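Local atomic coordinates of Mgp-operon protein 3 (Mycoplasma pneumoniae M129, PDB entry 6TM0), a protein that is a cell-adhesion protein of the mycoplasma membrane that probably takes part in attachment to host cells through sialylated oligosaccharides. Residues Gln926-Gly931 against Thr944-Trp949. Numbering follows the deposited sequence.
Sequences QDDLTG and TKDQTW
The backbone oxygen of D928 is gripped by two donors from T944 and K945. K945 N gives the firm bond, 2.7 Å to D928 O. T944 OG1 adds a weak one, 3.3 Å from the same D928 O. The K945 side chain then turns back over the 926-931 backbone. CG is tucked between N and C of its own backbone (chi1 47°), and two kinks further along the chain bring NZ to L929 O at 2.8 Å. NZ sits above the plane of that carbonyl, 40° out of it. L929 and T944 form an antiparallel non-hydrogen-bonded pair where strand 929-933 begins and strand 939-944 ends, in a four-stranded antiparallel sheet near the C-terminus. Further along strand 929-933, T930 and G931 both face I943 in a classic beta bulge. Beyond T944 the chain leaves the sheet. There D946 OD2 takes a weak bond from D928 N (3.1 Å). The carboxylates of D928 and D946 lie nearly parallel, with planes 7° apart. K886 forms a salt bridge with D928 OD1, and its charge may ease the crowding of the two acids. T944 CG2 packs against D927 CB at 3.5 Å, the two side chains crossing at about a right angle.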
ATOM      1  N   GLN A 926      26.451 -13.847   0.829  1.00105.56           N
ATOM      2  CA  GLN A 926      27.603 -14.071  -0.031  1.00105.78           C
ATOM      3  C   GLN A 926      27.312 -14.128  -1.526  1.00108.09           C
ATOM      4  O   GLN A 926      27.979 -13.417  -2.286  1.00108.10           O
ATOM      5  CB  GLN A 926      28.358 -15.340   0.408  1.00107.62           C
ATOM      6  CG  GLN A 926      28.977 -15.250   1.814  1.00130.11           C
ATOM      7  CD  GLN A 926      28.896 -16.557   2.563  1.00150.63           C
ATOM      8  OE1 GLN A 926      29.886 -17.291   2.677  1.00142.19           O
ATOM      9  NE2 GLN A 926      27.718 -16.885   3.094  1.00145.19           N
ATOM     10  N   ASP A 927      26.378 -14.986  -1.969  1.00102.52           N
ATOM     11  CA  ASP A 927      26.157 -15.163  -3.408  1.00101.30           C
ATOM     12  C   ASP A 927      24.846 -14.607  -3.931  1.00100.64           C
ATOM     13  O   ASP A 927      23.987 -14.235  -3.137  1.00100.03           O
ATOM     14  CB  ASP A 927      26.294 -16.641  -3.784  1.00103.68           C
ATOM     15  CG  ASP A 927      27.584 -17.315  -3.335  1.00118.30           C
ATOM     16  OD1 ASP A 927      28.665 -16.719  -3.530  1.00120.84           O
ATOM     17  OD2 ASP A 927      27.512 -18.450  -2.805  1.00122.96           O
ATOM     18  N   ASP A 928      24.701 -14.535  -5.275  1.00 93.97           N
ATOM     19  CA  ASP A 928      23.472 -14.053  -5.919  1.00 92.24           C
ATOM     20  C   ASP A 928      22.539 -15.225  -6.147  1.00 91.05           C
ATOM     21  O   ASP A 928      22.841 -16.129  -6.919  1.00 91.66           O
ATOM     22  CB  ASP A 928      23.731 -13.330  -7.254  1.00 94.41           C
ATOM     23  CG  ASP A 928      24.696 -12.176  -7.184  1.00109.99           C
ATOM     24  OD1 ASP A 928      24.369 -11.165  -6.513  1.00109.47           O
ATOM     25  OD2 ASP A 928      25.780 -12.273  -7.811  1.00121.35           O
ATOM     26  N   LEU A 929      21.419 -15.214  -5.455  1.00 82.24           N
ATOM     27  CA  LEU A 929      20.406 -16.240  -5.534  1.00 78.94           C
ATOM     28  C   LEU A 929      19.812 -16.343  -6.935  1.00 80.01           C
ATOM     29  O   LEU A 929      19.620 -15.322  -7.595  1.00 79.27           O
ATOM     30  CB  LEU A 929      19.303 -15.874  -4.519  1.00 77.60           C
ATOM     31  CG  LEU A 929      18.066 -16.754  -4.417  1.00 80.18           C
ATOM     32  CD1 LEU A 929      18.375 -18.102  -3.797  1.00 78.91           C
ATOM     33  CD2 LEU A 929      17.053 -16.086  -3.589  1.00 82.89           C
ATOM     34  N   THR A 930      19.548 -17.586  -7.383  1.00 74.17           N
ATOM     35  CA  THR A 930      18.784 -17.871  -8.589  1.00 72.76           C
ATOM     36  C   THR A 930      17.381 -18.257  -8.072  1.00 72.83           C
ATOM     37  O   THR A 930      16.380 -17.667  -8.497  1.00 71.88           O
ATOM     38  CB  THR A 930      19.412 -18.968  -9.431  1.00 82.03           C
ATOM     39  OG1 THR A 930      20.751 -18.605  -9.750  1.00 86.72           O
ATOM     40  CG2 THR A 930      18.627 -19.232 -10.705  1.00 78.39           C
ATOM     41  N   GLY A 931      17.344 -19.196  -7.120  1.00 66.64           N
ATOM     42  CA  GLY A 931      16.113 -19.654  -6.491  1.00 65.28           C
ATOM     43  C   GLY A 931      16.260 -20.830  -5.551  1.00 66.37           C
ATOM     44  O   GLY A 931      17.344 -21.385  -5.384  1.00 63.05           O
ATOM     45  N   THR A 944      22.189 -20.899  -6.783  1.00 85.01           N
ATOM     46  CA  THR A 944      22.870 -19.610  -6.773  1.00 86.37           C
ATOM     47  C   THR A 944      23.694 -19.400  -8.042  1.00 95.90           C
ATOM     48  O   THR A 944      24.238 -20.357  -8.582  1.00 94.73           O
ATOM     49  CB  THR A 944      23.695 -19.533  -5.459  1.00 88.45           C
ATOM     50  OG1 THR A 944      23.184 -18.504  -4.606  1.00 91.30           O
ATOM     51  CG2 THR A 944      25.180 -19.367  -5.675  1.00 80.18           C
ATOM     52  N   LYS A 945      23.782 -18.149  -8.514  1.00 98.67           N
ATOM     53  CA  LYS A 945      24.593 -17.818  -9.677  1.00101.60           C
ATOM     54  C   LYS A 945      25.998 -17.387  -9.216  1.00114.81           C
ATOM     55  O   LYS A 945      26.757 -18.257  -8.780  1.00113.95           O
ATOM     56  CB  LYS A 945      23.907 -16.836 -10.668  1.00103.02           C
ATOM     57  CG  LYS A 945      23.229 -15.596 -10.095  1.00105.94           C
ATOM     58  CD  LYS A 945      21.975 -15.210 -10.899  1.00107.22           C
ATOM     59  CE  LYS A 945      21.518 -13.786 -10.674  1.00107.40           C
ATOM     60  NZ  LYS A 945      21.004 -13.565  -9.293  1.00116.33           N
ATOM     61  N   ASP A 946      26.321 -16.063  -9.262  1.00118.71           N
ATOM     62  CA  ASP A 946      27.604 -15.415  -8.918  1.00121.38           C
ATOM     63  C   ASP A 946      28.771 -15.886  -9.824  1.00129.43           C
ATOM     64  O   ASP A 946      29.445 -15.044 -10.430  1.00129.20           O
ATOM     65  CB  ASP A 946      27.950 -15.531  -7.414  1.00123.91           C
ATOM     66  CG  ASP A 946      28.382 -14.219  -6.772  1.00137.36           C
ATOM     67  OD1 ASP A 946      29.521 -13.768  -7.043  1.00138.53           O
ATOM     68  OD2 ASP A 946      27.590 -13.651  -5.989  1.00142.41           O
ATOM     69  N   GLN A 947      28.984 -17.222  -9.931  1.00128.74           N
ATOM     70  CA  GLN A 947      30.030 -17.868 -10.734  1.00129.60           C
ATOM     71  C   GLN A 947      29.675 -17.956 -12.234  1.00134.85           C
ATOM     72  O   GLN A 947      28.494 -17.919 -12.608  1.00133.53           O
ATOM     73  CB  GLN A 947      30.397 -19.258 -10.141  1.00130.99           C
ATOM     74  CG  GLN A 947      29.811 -20.503 -10.850  1.00142.46           C
ATOM     75  CD  GLN A 947      28.370 -20.806 -10.527  1.00156.00           C
ATOM     76  OE1 GLN A 947      28.056 -21.802  -9.874  1.00150.39           O
ATOM     77  NE2 GLN A 947      27.457 -19.975 -10.991  1.00146.78           N
ATOM     78  N   THR A 948      30.715 -18.114 -13.075  1.00133.06           N
ATOM     79  CA  THR A 948      30.592 -18.255 -14.522  1.00133.59           C
ATOM     80  C   THR A 948      29.888 -19.577 -14.867  1.00138.04           C
ATOM     81  O   THR A 948      30.352 -20.644 -14.456  1.00137.85           O
ATOM     82  CB  THR A 948      31.960 -18.067 -15.212  1.00144.12           C
ATOM     83  OG1 THR A 948      32.922 -18.957 -14.634  1.00144.54           O
ATOM     84  CG2 THR A 948      32.463 -16.621 -15.137  1.00142.90           C
ATOM     85  N   TRP A 949      28.727 -19.468 -15.559  1.00134.74           N
ATOM     86  CA  TRP A 949      27.781 -20.493 -16.047  1.00134.53           C
ATOM     87  C   TRP A 949      26.397 -20.391 -15.378  1.00135.32           C
ATOM     88  O   TRP A 949      25.401 -20.625 -16.067  1.00135.15           O
ATOM     89  CB  TRP A 949      28.321 -21.943 -16.008  1.00134.02           C
ATOM     90  CG  TRP A 949      27.771 -22.814 -14.912  1.00135.53           C
ATOM     91  CD1 TRP A 949      28.354 -23.082 -13.707  1.00138.52           C
ATOM     92  CD2 TRP A 949      26.536 -23.555 -14.936  1.00135.64           C
ATOM     93  NE1 TRP A 949      27.565 -23.946 -12.981  1.00138.27           N
ATOM     94  CE2 TRP A 949      26.438 -24.247 -13.709  1.00139.85           C
ATOM     95  CE3 TRP A 949      25.502 -23.708 -15.884  1.00136.88           C
ATOM     96  CZ2 TRP A 949      25.354 -25.093 -13.408  1.00139.10           C
ATOM     97  CZ3 TRP A 949      24.416 -24.513 -15.572  1.00138.30           C
ATOM     98  CH2 TRP A 949      24.348 -25.197 -14.348  1.00138.93           C
TER